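Local coordinates for protein halogenase PltM (Pseudomonas fluorescens, PDB 6BZN) that is a flavin-dependent phenolic halogenase, an FAD-binding enzyme that probably uses flavin-driven oxidation to place halogen atoms on phenolic substrates, at residues 31-34 against 35-39; 136-140 against 141-145; 330-334 against 335-339; 97-100 against 101-105. All coordinates share one frame; numbering follows the deposited sequence.

Contact 1 (31-34 against 35-39); sequences SGIA and GALTG
Ala36 N and Leu37 N begin the helix's bonding, the first giving its hydrogen to O of Gly32, the N-cap residue of helix 33-44, at 2.9 Å, the second to Ile33 O at 3.0 Å. Ala34 O takes two donors, Thr38 N at 3.1 Å and the hydroxyl Thr38 OG1 at 2.8 Å, which come from opposite faces of its carbonyl plane. The hydroxyl can fold back in this way because chi1 of -55° sets OG1 beside the backbone N of Thr38, and the bond in turn helps to fix the rotation of the side chain. Gly30, Gly32 and Gly35 are consistent with the GxGxxG pattern of Rossmann-type dinucleotide-binding folds, which runs from the turn after strand 24-29 into the first turn of helix 33-44, within the beta-alpha-beta unit of strands 24-29 and 49-52. Ile33 and Ala34 contact FAD in another structure of this protein. The apolar contact between the segments is that of Ile33 and Leu37, which lie side by side, CG1 of Ile33 meeting CD1 of Leu37 at 3.7 Å; Phe358 of helix 352-374 packs on both. Ser31, just ahead of the helix, turns its OG to Asp53, a further FAD-binding residue, and to Gln160.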
ATOM      1  N   SER A  31      -8.862 -11.733   9.072  1.00 14.64           N
ATOM      2  CA  SER A  31      -7.903 -12.809   8.911  1.00 14.63           C
ATOM      3  C   SER A  31      -7.134 -12.661   7.597  1.00 15.18           C
ATOM      4  O   SER A  31      -6.563 -13.647   7.121  1.00 15.81           O
ATOM      5  CB  SER A  31      -8.621 -14.162   8.947  1.00 15.45           C
ATOM      6  OG  SER A  31      -9.486 -14.309   7.821  1.00 16.61           O
ATOM      7  N   GLY A  32      -7.128 -11.452   7.022  1.00 14.60           N
ATOM      8  CA  GLY A  32      -6.302 -11.117   5.868  1.00 14.26           C
ATOM      9  C   GLY A  32      -4.855 -10.957   6.313  1.00 14.49           C
ATOM     10  O   GLY A  32      -4.520 -11.193   7.472  1.00 13.85           O
ATOM     11  N   ILE A  33      -3.984 -10.537   5.409  1.00 13.69           N
ATOM     12  CA  ILE A  33      -2.563 -10.516   5.732  1.00 13.71           C
ATOM     13  C   ILE A  33      -2.241  -9.702   6.990  1.00 13.26           C
ATOM     14  O   ILE A  33      -1.393 -10.109   7.774  1.00 13.11           O
ATOM     15  CB  ILE A  33      -1.701 -10.034   4.547  1.00 13.99           C
ATOM     16  CG1 ILE A  33      -0.217 -10.315   4.819  1.00 14.10           C
ATOM     17  CG2 ILE A  33      -1.950  -8.564   4.231  1.00 14.37           C
ATOM     18  CD1 ILE A  33       0.634 -10.226   3.562  1.00 13.95           C
ATOM     19  N   ALA A  34      -2.909  -8.566   7.180  1.00 12.48           N
ATOM     20  CA  ALA A  34      -2.683  -7.745   8.375  1.00 12.46           C
ATOM     21  C   ALA A  34      -3.025  -8.498   9.653  1.00 11.92           C
ATOM     22  O   ALA A  34      -2.207  -8.575  10.569  1.00 11.84           O
ATOM     23  CB  ALA A  34      -3.486  -6.466   8.300  1.00 12.47           C
ATOM     24  N   GLY A  35      -4.227  -9.060   9.710  1.00 11.82           N
ATOM     25  CA  GLY A  35      -4.674  -9.780  10.915  1.00 11.66           C
ATOM     26  C   GLY A  35      -3.847 -11.027  11.179  1.00 11.69           C
ATOM     27  O   GLY A  35      -3.482 -11.324  12.322  1.00 12.13           O
ATOM     28  N   ALA A  36      -3.531 -11.743  10.106  1.00 11.65           N
ATOM     29  CA  ALA A  36      -2.753 -12.964  10.199  1.00 11.58           C
ATOM     30  C   ALA A  36      -1.329 -12.718  10.701  1.00 11.76           C
ATOM     31  O   ALA A  36      -0.844 -13.443  11.559  1.00 11.02           O
ATOM     32  CB  ALA A  36      -2.704 -13.661   8.859  1.00 11.83           C
ATOM     33  N   LEU A  37      -0.645 -11.721  10.146  1.00 11.78           N
ATOM     34  CA  LEU A  37       0.722 -11.444  10.594  1.00 12.57           C
ATOM     35  C   LEU A  37       0.766 -10.926  12.028  1.00 12.40           C
ATOM     36  O   LEU A  37       1.655 -11.313  12.795  1.00 12.97           O
ATOM     37  CB  LEU A  37       1.432 -10.472   9.660  1.00 13.53           C
ATOM     38  CG  LEU A  37       1.661 -11.000   8.251  1.00 14.48           C
ATOM     39  CD1 LEU A  37       2.361  -9.911   7.442  1.00 16.09           C
ATOM     40  CD2 LEU A  37       2.468 -12.283   8.233  1.00 15.52           C
ATOM     41  N   THR A  38      -0.173 -10.048  12.372  1.00 11.94           N
ATOM     42  CA  THR A  38      -0.354  -9.607  13.749  1.00 11.87           C
ATOM     43  C   THR A  38      -0.549 -10.800  14.682  1.00 12.03           C
ATOM     44  O   THR A  38       0.121 -10.900  15.721  1.00 12.17           O
ATOM     45  CB  THR A  38      -1.522  -8.615  13.874  1.00 11.46           C
ATOM     46  OG1 THR A  38      -1.306  -7.523  12.966  1.00 11.37           O
ATOM     47  CG2 THR A  38      -1.634  -8.097  15.289  1.00 11.41           C
ATOM     48  N   GLY A  39      -1.419 -11.722  14.293  1.00 12.18           N
ATOM     49  CA  GLY A  39      -1.701 -12.884  15.131  1.00 12.28           C
ATOM     50  C   GLY A  39      -0.497 -13.791  15.267  1.00 12.63           C
ATOM     51  O   GLY A  39      -0.239 -14.328  16.346  1.00 12.51           O
TER

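Contact 2 (136-140 against 141-145)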
ATOM      1  N   ALA A 136       7.308  -8.393  -5.753  1.00 15.75           N
ATOM      2  CA  ALA A 136       6.155  -9.218  -6.106  1.00 14.00           C
ATOM      3  C   ALA A 136       4.918  -8.407  -6.485  1.00 13.25           C
ATOM      4  O   ALA A 136       4.655  -7.328  -5.939  1.00 12.06           O
ATOM      5  CB  ALA A 136       5.819 -10.146  -4.959  1.00 13.92           C
ATOM      6  N   HIS A 137       4.153  -8.969  -7.425  1.00 12.29           N
ATOM      7  CA  HIS A 137       2.741  -8.672  -7.585  1.00 11.71           C
ATOM      8  C   HIS A 137       2.009  -9.798  -6.849  1.00 11.24           C
ATOM      9  O   HIS A 137       2.010 -10.945  -7.292  1.00 10.95           O
ATOM     10  CB  HIS A 137       2.336  -8.688  -9.041  1.00 11.93           C
ATOM     11  CG  HIS A 137       2.786  -7.487  -9.803  1.00 12.12           C
ATOM     12  ND1 HIS A 137       2.807  -7.453 -11.178  1.00 12.37           N
ATOM     13  CD2 HIS A 137       3.208  -6.270  -9.385  1.00 12.08           C
ATOM     14  CE1 HIS A 137       3.209  -6.259 -11.576  1.00 12.47           C
ATOM     15  NE2 HIS A 137       3.460  -5.525 -10.506  1.00 12.00           N
ATOM     16  N   LEU A 138       1.404  -9.445  -5.722  1.00 10.95           N
ATOM     17  CA  LEU A 138       0.845 -10.411  -4.778  1.00 10.64           C
ATOM     18  C   LEU A 138      -0.540 -10.856  -5.195  1.00 10.36           C
ATOM     19  O   LEU A 138      -1.443 -10.025  -5.315  1.00 10.45           O
ATOM     20  CB  LEU A 138       0.781  -9.778  -3.392  1.00 10.84           C
ATOM     21  CG  LEU A 138       2.085  -9.279  -2.778  1.00 11.05           C
ATOM     22  CD1 LEU A 138       1.784  -8.439  -1.564  1.00 11.79           C
ATOM     23  CD2 LEU A 138       2.989 -10.437  -2.395  1.00 11.14           C
ATOM     24  N   PHE A 139      -0.715 -12.160  -5.428  1.00 10.53           N
ATOM     25  CA  PHE A 139      -2.019 -12.733  -5.713  1.00 10.26           C
ATOM     26  C   PHE A 139      -2.618 -13.007  -4.354  1.00 10.45           C
ATOM     27  O   PHE A 139      -2.339 -14.031  -3.727  1.00 10.29           O
ATOM     28  CB  PHE A 139      -1.878 -13.997  -6.577  1.00 10.46           C
ATOM     29  CG  PHE A 139      -3.177 -14.560  -7.095  1.00 10.52           C
ATOM     30  CD1 PHE A 139      -4.092 -13.757  -7.772  1.00 10.87           C
ATOM     31  CD2 PHE A 139      -3.463 -15.926  -6.964  1.00 10.49           C
ATOM     32  CE1 PHE A 139      -5.272 -14.288  -8.282  1.00 10.73           C
ATOM     33  CE2 PHE A 139      -4.650 -16.457  -7.476  1.00 10.66           C
ATOM     34  CZ  PHE A 139      -5.546 -15.636  -8.136  1.00 10.53           C
ATOM     35  N   ARG A 140      -3.423 -12.062  -3.879  1.00 10.72           N
ATOM     36  CA  ARG A 140      -3.747 -11.997  -2.448  1.00 11.40           C
ATOM     37  C   ARG A 140      -4.525 -13.197  -1.909  1.00 11.49           C
ATOM     38  O   ARG A 140      -4.311 -13.608  -0.762  1.00 11.68           O
ATOM     39  CB  ARG A 140      -4.465 -10.690  -2.131  1.00 12.09           C
ATOM     40  CG  ARG A 140      -3.585  -9.450  -2.288  1.00 12.39           C
ATOM     41  CD  ARG A 140      -2.506  -9.332  -1.215  1.00 13.06           C
ATOM     42  NE  ARG A 140      -3.152  -9.263   0.098  1.00 13.84           N
ATOM     43  CZ  ARG A 140      -3.655  -8.159   0.647  1.00 14.64           C
ATOM     44  NH1 ARG A 140      -3.500  -6.970   0.086  1.00 14.87           N
ATOM     45  NH2 ARG A 140      -4.280  -8.253   1.813  1.00 15.30           N
ATOM     46  N   GLN A 141      -5.387 -13.806  -2.721  1.00 11.14           N
ATOM     47  CA  GLN A 141      -6.036 -15.035  -2.255  1.00 11.20           C
ATOM     48  C   GLN A 141      -5.052 -16.081  -1.738  1.00 11.31           C
ATOM     49  O   GLN A 141      -5.335 -16.767  -0.769  1.00 11.67           O
ATOM     50  CB  GLN A 141      -6.957 -15.648  -3.315  1.00 11.35           C
ATOM     51  CG  GLN A 141      -6.300 -16.076  -4.613  1.00 11.15           C
ATOM     52  CD  GLN A 141      -7.187 -17.017  -5.406  1.00 11.05           C
ATOM     53  OE1 GLN A 141      -8.116 -16.586  -6.078  1.00 11.10           O
ATOM     54  NE2 GLN A 141      -6.894 -18.326  -5.330  1.00 11.69           N
ATOM     55  N   ASP A 142      -3.905 -16.225  -2.391  1.00 11.31           N
ATOM     56  CA  ASP A 142      -2.940 -17.260  -2.008  1.00 11.47           C
ATOM     57  C   ASP A 142      -1.981 -16.754  -0.949  1.00 11.68           C
ATOM     58  O   ASP A 142      -1.647 -17.477  -0.012  1.00 12.56           O
ATOM     59  CB  ASP A 142      -2.171 -17.765  -3.221  1.00 11.72           C
ATOM     60  CG  ASP A 142      -3.035 -18.615  -4.175  1.00 12.19           C
ATOM     61  OD1 ASP A 142      -4.179 -19.015  -3.833  1.00 12.29           O
ATOM     62  OD2 ASP A 142      -2.541 -18.874  -5.301  1.00 12.64           O
ATOM     63  N   ILE A 143      -1.562 -15.501  -1.082  1.00 11.50           N
ATOM     64  CA  ILE A 143      -0.665 -14.879  -0.118  1.00 11.50           C
ATOM     65  C   ILE A 143      -1.317 -14.816   1.261  1.00 11.69           C
ATOM     66  O   ILE A 143      -0.699 -15.213   2.252  1.00 11.30           O
ATOM     67  CB  ILE A 143      -0.239 -13.462  -0.595  1.00 11.34           C
ATOM     68  CG1 ILE A 143       0.615 -13.555  -1.866  1.00 11.67           C
ATOM     69  CG2 ILE A 143       0.481 -12.680   0.499  1.00 11.49           C
ATOM     70  CD1 ILE A 143       1.971 -14.199  -1.700  1.00 11.91           C
ATOM     71  N   ASP A 144      -2.556 -14.333   1.318  1.00 11.63           N
ATOM     72  CA  ASP A 144      -3.252 -14.159   2.606  1.00 12.43           C
ATOM     73  C   ASP A 144      -3.572 -15.486   3.274  1.00 12.23           C
ATOM     74  O   ASP A 144      -3.490 -15.591   4.487  1.00 12.40           O
ATOM     75  CB  ASP A 144      -4.519 -13.303   2.456  1.00 13.25           C
ATOM     76  CG  ASP A 144      -4.191 -11.827   2.151  1.00 14.68           C
ATOM     77  OD1 ASP A 144      -3.069 -11.521   1.684  1.00 15.58           O
ATOM     78  OD2 ASP A 144      -5.055 -10.966   2.375  1.00 18.04           O
ATOM     79  N   TYR A 145      -3.918 -16.503   2.488  1.00 12.25           N
ATOM     80  CA  TYR A 145      -4.237 -17.801   3.068  1.00 12.72           C
ATOM     81  C   TYR A 145      -2.949 -18.364   3.700  1.00 12.30           C
ATOM     82  O   TYR A 145      -2.964 -18.828   4.838  1.00 12.10           O
ATOM     83  CB  TYR A 145      -4.814 -18.774   2.036  1.00 13.12           C
ATOM     84  CG  TYR A 145      -5.718 -19.883   2.593  1.00 14.08           C
ATOM     85  CD1 TYR A 145      -5.915 -20.067   3.970  1.00 14.48           C
ATOM     86  CD2 TYR A 145      -6.368 -20.763   1.726  1.00 14.41           C
ATOM     87  CE1 TYR A 145      -6.745 -21.069   4.462  1.00 14.73           C
ATOM     88  CE2 TYR A 145      -7.188 -21.777   2.215  1.00 15.22           C
ATOM     89  CZ  TYR A 145      -7.375 -21.921   3.585  1.00 15.21           C
ATOM     90  OH  TYR A 145      -8.197 -22.910   4.093  1.00 16.38           O
TER
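Phe139 O, at the N-cap of helix 140-153, receives Asp142 N at 3.0 Å and Ile143 N at 3.1 Å from opposite faces of its carbonyl plane, and Asp144 N bonds to Arg140 O one residue on. Arg140 grips Asp144 side-on: NE meets OD1 at 2.8 Å in a nearly straight bond, and NH2 meets the syn lone pair of OD2 at 2.9 Å. The arginine chain bends at chi2 (-70°) and chi3 (-60°) to bring its guanidinium edge there, with the two planes 39° apart. A methionine in place of Arg140 would probably leave the Asp144 carboxylate without its charged mate and freer to turn. Separately, the amide arm of Gln141 lies along one face of the Phe139 ring, CG standing 3.7 Å from the ring centroid in a CH-pi contact. Asp142 OD2 sits at the edge of that ring, in its plane, while Asp142 OD1 accepts a bond from Gln141 NE2. Leu138 CD2 packs on Ile143 CG1 at 4.0 Å, joining strand to helix. This is a strand-to-helix junction with a salt bridge between residues i and i+4, and it lies at the FAD site, where Arg140 contacts the cofactor in another structure of this protein.

Contact 3 (330-334 against 335-339); sequences QNVGD and RFCLL
Asn331 and Leu338 face each other at the well-packed end of a tight hairpin-like turn, where Leu338 N gives a nearly straight 2.8 Å bond to Asn331 O. A second bond, Gly333 N to Phe336 O at 2.9 Å, closes the pair, and between the two Val332 is bridged to Cys337, whose SG lies 4.0 Å from Val332 CG1. The Phe336 ring folds back against the Val332-Gly333 peptide. With chi1 of 71°, CG sits between the backbone N and the carbonyl carbon, which brings one ring face under the Gly333 backbone: the amide N stands over the ring centre, and CA makes a CH-pi contact 4.0 Å from the centroid. A beta carbon at Gly333 would run into CE2 of the ring, so with the ring placed as it is, only glycine fits without a clash. Exchanging Phe336 for alanine would probably uncover this stretch of Gly333 backbone and open a gap beside Leu199 and Leu203 of helix 198-203. The segment 336-338 is an edge strand of the five-stranded parallel sheet of the Rossmann-type core, pairing with 188-191; the preceding chain, 330-334, approaches it antiparallel through one bridge. By contrast, the bend at Asp334 and Arg335 is looser and partly exposed. Their charged ends part, Asp334 OD2 and Arg335 NE being 6.4 Å apart. Asp334 OD1 accepts from the backbone N of Arg379, while the Arg335 guanidinium bonds to the carbonyl oxygens of Ala187 and Asp171.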
ATOM      1  N   GLN A 330      -8.766   9.441  15.648  1.00 15.65           N
ATOM      2  CA  GLN A 330      -7.960   8.677  16.609  1.00 16.32           C
ATOM      3  C   GLN A 330      -8.017   7.235  16.148  1.00 15.13           C
ATOM      4  O   GLN A 330      -8.907   6.875  15.369  1.00 15.50           O
ATOM      5  CB  GLN A 330      -8.551   8.723  18.021  1.00 17.91           C
ATOM      6  CG  GLN A 330      -8.492  10.072  18.717  1.00 19.66           C
ATOM      7  CD  GLN A 330      -9.001  10.007  20.159  1.00 22.20           C
ATOM      8  OE1 GLN A 330      -9.758   9.112  20.521  1.00 23.67           O
ATOM      9  NE2 GLN A 330      -8.583  10.959  20.978  1.00 23.89           N
ATOM     10  N   ASN A 331      -7.086   6.417  16.610  1.00 14.08           N
ATOM     11  CA  ASN A 331      -7.174   4.991  16.331  1.00 14.53           C
ATOM     12  C   ASN A 331      -6.659   4.048  17.398  1.00 14.14           C
ATOM     13  O   ASN A 331      -6.555   2.857  17.150  1.00 13.62           O
ATOM     14  CB  ASN A 331      -6.510   4.700  14.969  1.00 14.55           C
ATOM     15  CG  ASN A 331      -5.000   4.615  15.058  1.00 15.35           C
ATOM     16  OD1 ASN A 331      -4.394   5.155  15.974  1.00 16.14           O
ATOM     17  ND2 ASN A 331      -4.380   3.932  14.096  1.00 15.52           N
ATOM     18  N   VAL A 332      -6.348   4.562  18.587  1.00 14.86           N
ATOM     19  CA  VAL A 332      -5.987   3.717  19.716  1.00 14.67           C
ATOM     20  C   VAL A 332      -6.778   4.169  20.931  1.00 14.76           C
ATOM     21  O   VAL A 332      -7.146   5.344  21.046  1.00 13.99           O
ATOM     22  CB  VAL A 332      -4.472   3.750  20.019  1.00 15.03           C
ATOM     23  CG1 VAL A 332      -3.662   3.294  18.808  1.00 15.27           C
ATOM     24  CG2 VAL A 332      -4.007   5.137  20.445  1.00 14.92           C
ATOM     25  N   GLY A 333      -7.031   3.227  21.827  1.00 15.56           N
ATOM     26  CA  GLY A 333      -7.602   3.517  23.150  1.00 15.97           C
ATOM     27  C   GLY A 333      -6.938   2.643  24.181  1.00 16.63           C
ATOM     28  O   GLY A 333      -5.981   1.936  23.881  1.00 17.36           O
ATOM     29  N   ASP A 334      -7.467   2.668  25.403  1.00 16.84           N
ATOM     30  CA  ASP A 334      -6.990   1.793  26.470  1.00 16.96           C
ATOM     31  C   ASP A 334      -7.014   0.323  26.028  1.00 16.26           C
ATOM     32  O   ASP A 334      -6.079  -0.424  26.318  1.00 15.54           O
ATOM     33  CB  ASP A 334      -7.875   1.931  27.732  1.00 17.58           C
ATOM     34  CG  ASP A 334      -7.733   3.285  28.430  1.00 18.56           C
ATOM     35  OD1 ASP A 334      -6.881   4.106  28.033  1.00 17.37           O
ATOM     36  OD2 ASP A 334      -8.491   3.530  29.393  1.00 19.75           O
ATOM     37  N   ARG A 335      -8.093  -0.068  25.347  1.00 16.27           N
ATOM     38  CA  ARG A 335      -8.361  -1.483  25.050  1.00 16.74           C
ATOM     39  C   ARG A 335      -8.478  -1.842  23.571  1.00 15.97           C
ATOM     40  O   ARG A 335      -8.888  -2.962  23.252  1.00 15.03           O
ATOM     41  CB  ARG A 335      -9.642  -1.924  25.776  1.00 17.82           C
ATOM     42  CG  ARG A 335      -9.573  -1.801  27.296  1.00 18.94           C
ATOM     43  CD  ARG A 335      -8.679  -2.882  27.865  1.00 19.23           C
ATOM     44  NE  ARG A 335      -8.565  -2.854  29.323  1.00 19.48           N
ATOM     45  CZ  ARG A 335      -8.033  -3.836  30.062  1.00 19.51           C
ATOM     46  NH1 ARG A 335      -7.565  -4.951  29.500  1.00 18.46           N
ATOM     47  NH2 ARG A 335      -7.971  -3.708  31.390  1.00 19.92           N
ATOM     48  N   PHE A 336      -8.088  -0.937  22.673  1.00 14.92           N
ATOM     49  CA  PHE A 336      -8.163  -1.240  21.249  1.00 14.74           C
ATOM     50  C   PHE A 336      -7.108  -0.517  20.444  1.00 14.26           C
ATOM     51  O   PHE A 336      -6.541   0.483  20.872  1.00 14.33           O
ATOM     52  CB  PHE A 336      -9.542  -0.914  20.667  1.00 14.81           C
ATOM     53  CG  PHE A 336      -9.823   0.560  20.559  1.00 15.12           C
ATOM     54  CD1 PHE A 336      -9.460   1.274  19.425  1.00 15.09           C
ATOM     55  CD2 PHE A 336     -10.438   1.237  21.599  1.00 15.57           C
ATOM     56  CE1 PHE A 336      -9.725   2.633  19.316  1.00 15.18           C
ATOM     57  CE2 PHE A 336     -10.701   2.599  21.498  1.00 15.91           C
ATOM     58  CZ  PHE A 336     -10.337   3.298  20.359  1.00 15.61           C
ATOM     59  N   CYS A 337      -6.871  -1.060  19.256  1.00 14.37           N
ATOM     60  CA  CYS A 337      -6.109  -0.381  18.223  1.00 14.39           C
ATOM     61  C   CYS A 337      -6.723  -0.749  16.882  1.00 14.17           C
ATOM     62  O   CYS A 337      -7.055  -1.921  16.637  1.00 12.94           O
ATOM     63  CB  CYS A 337      -4.640  -0.782  18.262  1.00 14.98           C
ATOM     64  SG  CYS A 337      -3.681  -0.183  16.837  1.00 17.15           S
ATOM     65  N   LEU A 338      -6.905   0.268  16.041  1.00 13.74           N
ATOM     66  CA  LEU A 338      -7.259   0.072  14.648  1.00 14.19           C
ATOM     67  C   LEU A 338      -5.967   0.029  13.856  1.00 13.82           C
ATOM     68  O   LEU A 338      -5.151   0.945  13.942  1.00 12.80           O
ATOM     69  CB  LEU A 338      -8.117   1.223  14.119  1.00 15.58           C
ATOM     70  CG  LEU A 338      -9.607   1.253  14.448  1.00 17.91           C
ATOM     71  CD1 LEU A 338      -9.907   0.994  15.900  1.00 18.42           C
ATOM     72  CD2 LEU A 338     -10.218   2.559  13.970  1.00 18.49           C
ATOM     73  N   LEU A 339      -5.782  -1.033  13.086  1.00 12.94           N
ATOM     74  CA  LEU A 339      -4.683  -1.061  12.135  1.00 13.43           C
ATOM     75  C   LEU A 339      -4.969  -0.095  10.972  1.00 12.91           C
ATOM     76  O   LEU A 339      -6.083   0.442  10.855  1.00 12.17           O
ATOM     77  CB  LEU A 339      -4.421  -2.493  11.668  1.00 13.80           C
ATOM     78  CG  LEU A 339      -3.746  -3.424  12.674  1.00 14.29           C
ATOM     79  CD1 LEU A 339      -3.501  -4.762  11.987  1.00 14.56           C
ATOM     80  CD2 LEU A 339      -2.441  -2.884  13.230  1.00 14.76           C
TER

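Contact 4 (97-100 against 101-105); sequences QHVG and SSACG
A type I beta turn from Gly100 to Ala103 leads the chain out of helix 92-98 and into strand 104-107, and Val99 meets Ala103 across it. The turn is closed by Ala103 N, which bonds to Gly100 O at 3.0 Å. Beside this bond the methyl groups touch: Val99 CG1 stands 3.5 Å from Ala103 CB. A chi1 of -179° places the Val99 methyl, setting CG1 anti to the backbone N, while CG2 lies beside the N. Ala103 CB also comes within 3.2 Å of Gly100 O, so the alanine methyl sits close against the turn carbonyl. Gly100 leaves helical angles with a positive phi of 155°, where a beta carbon would be jammed against the preceding carbonyl oxygen. The two corner serines, Ser101 and Ser102, direct their hydroxyls to Thr270 OG1, and Ser102 O accepts from Asn271 ND2, so the polar corners are tied to a neighbouring loop. Ile95 of helix 92-98 also packs on Ala103. The reversal thus rests, between the segments, on one backbone bond and one small apolar touch, at a place where the backbone angles call for glycine.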
ATOM      1  N   GLN A  97       8.382 -20.545  -4.607  1.00 17.54           N
ATOM      2  CA  GLN A  97       8.937 -21.761  -4.002  1.00 19.52           C
ATOM      3  C   GLN A  97       8.146 -22.290  -2.788  1.00 19.10           C
ATOM      4  O   GLN A  97       7.963 -23.498  -2.647  1.00 18.24           O
ATOM      5  CB  GLN A  97      10.401 -21.495  -3.626  1.00 22.10           C
ATOM      6  CG  GLN A  97      11.129 -22.622  -2.927  1.00 25.00           C
ATOM      7  CD  GLN A  97      12.568 -22.262  -2.587  1.00 28.30           C
ATOM      8  OE1 GLN A  97      13.118 -21.257  -3.065  1.00 31.13           O
ATOM      9  NE2 GLN A  97      13.192 -23.092  -1.763  1.00 30.51           N
ATOM     10  N   HIS A  98       7.673 -21.394  -1.931  1.00 19.06           N
ATOM     11  CA  HIS A  98       7.058 -21.784  -0.653  1.00 20.32           C
ATOM     12  C   HIS A  98       5.568 -21.588  -0.538  1.00 18.91           C
ATOM     13  O   HIS A  98       4.933 -22.332   0.193  1.00 20.31           O
ATOM     14  CB  HIS A  98       7.711 -21.031   0.491  1.00 22.46           C
ATOM     15  CG  HIS A  98       9.161 -21.338   0.640  1.00 24.67           C
ATOM     16  ND1 HIS A  98       9.612 -22.495   1.238  1.00 26.51           N
ATOM     17  CD2 HIS A  98      10.262 -20.661   0.243  1.00 26.38           C
ATOM     18  CE1 HIS A  98      10.934 -22.505   1.224  1.00 27.91           C
ATOM     19  NE2 HIS A  98      11.354 -21.400   0.631  1.00 28.06           N
ATOM     20  N   VAL A  99       5.018 -20.572  -1.187  1.00 17.06           N
ATOM     21  CA  VAL A  99       3.582 -20.332  -1.147  1.00 16.65           C
ATOM     22  C   VAL A  99       2.930 -21.099  -2.297  1.00 15.86           C
ATOM     23  O   VAL A  99       1.964 -21.836  -2.100  1.00 16.23           O
ATOM     24  CB  VAL A  99       3.233 -18.835  -1.254  1.00 16.48           C
ATOM     25  CG1 VAL A  99       1.720 -18.644  -1.186  1.00 16.47           C
ATOM     26  CG2 VAL A  99       3.910 -18.043  -0.147  1.00 16.68           C
ATOM     27  N   GLY A 100       3.459 -20.895  -3.498  1.00 14.10           N
ATOM     28  CA  GLY A 100       3.001 -21.622  -4.667  1.00 13.75           C
ATOM     29  C   GLY A 100       3.256 -20.858  -5.937  1.00 13.22           C
ATOM     30  O   GLY A 100       3.343 -19.625  -5.940  1.00 12.11           O
ATOM     31  N   SER A 101       3.328 -21.585  -7.042  1.00 12.88           N
ATOM     32  CA  SER A 101       3.714 -20.970  -8.309  1.00 12.97           C
ATOM     33  C   SER A 101       2.650 -20.010  -8.876  1.00 13.13           C
ATOM     34  O   SER A 101       2.973 -19.178  -9.726  1.00 13.67           O
ATOM     35  CB  SER A 101       4.087 -22.031  -9.343  1.00 13.43           C
ATOM     36  OG  SER A 101       3.016 -22.926  -9.574  1.00 13.48           O
ATOM     37  N   SER A 102       1.404 -20.109  -8.420  1.00 12.50           N
ATOM     38  CA  SER A 102       0.381 -19.156  -8.840  1.00 12.25           C
ATOM     39  C   SER A 102       0.286 -17.920  -7.926  1.00 12.09           C
ATOM     40  O   SER A 102      -0.514 -17.019  -8.193  1.00 12.10           O
ATOM     41  CB  SER A 102      -0.968 -19.854  -8.925  1.00 12.76           C
ATOM     42  OG  SER A 102      -0.972 -20.835  -9.957  1.00 12.69           O
ATOM     43  N   ALA A 103       1.116 -17.848  -6.885  1.00 12.00           N
ATOM     44  CA  ALA A 103       0.898 -16.872  -5.804  1.00 12.33           C
ATOM     45  C   ALA A 103       1.411 -15.455  -6.080  1.00 12.48           C
ATOM     46  O   ALA A 103       1.068 -14.527  -5.345  1.00 12.31           O
ATOM     47  CB  ALA A 103       1.475 -17.407  -4.501  1.00 12.17           C
ATOM     48  N   CYS A 104       2.209 -15.279  -7.129  1.00 12.54           N
ATOM     49  CA  CYS A 104       2.654 -13.945  -7.494  1.00 12.95           C
ATOM     50  C   CYS A 104       3.100 -13.815  -8.933  1.00 13.06           C
ATOM     51  O   CYS A 104       3.389 -14.801  -9.628  1.00 12.84           O
ATOM     52  CB  CYS A 104       3.785 -13.465  -6.582  1.00 13.08           C
ATOM     53  SG  CYS A 104       5.356 -14.300  -6.860  1.00 14.31           S
ATOM     54  N   GLY A 105       3.080 -12.568  -9.375  1.00 13.16           N
ATOM     55  CA  GLY A 105       3.841 -12.121 -10.515  1.00 13.67           C
ATOM     56  C   GLY A 105       5.077 -11.377 -10.023  1.00 14.00           C
ATOM     57  O   GLY A 105       5.358 -11.310  -8.820  1.00 13.52           O
TER

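How the contacts relate
Contacts 1 and 2 both carry FAD-binding residues: their centres are 13 Å apart, and the Asp144 carboxylate also makes a weak bond from OD2 to Ile33 N at 3.2 Å, while Ile33 CG2 packs on Arg140 NH2. FAD-binding residues therefore meet directly across the two helix starts, although no flavin is bound here. Contact 4 adjoins contact 2, centres 8 Å apart, its strand 104-107 pairing with 134-138 through Gly105 N to His137 O at 2.8 Å. Contact 3 touches contact 1 through Leu339 CD1, which packs against Thr38 and Ala34, but stands about 34 Å from contact 4 between centres.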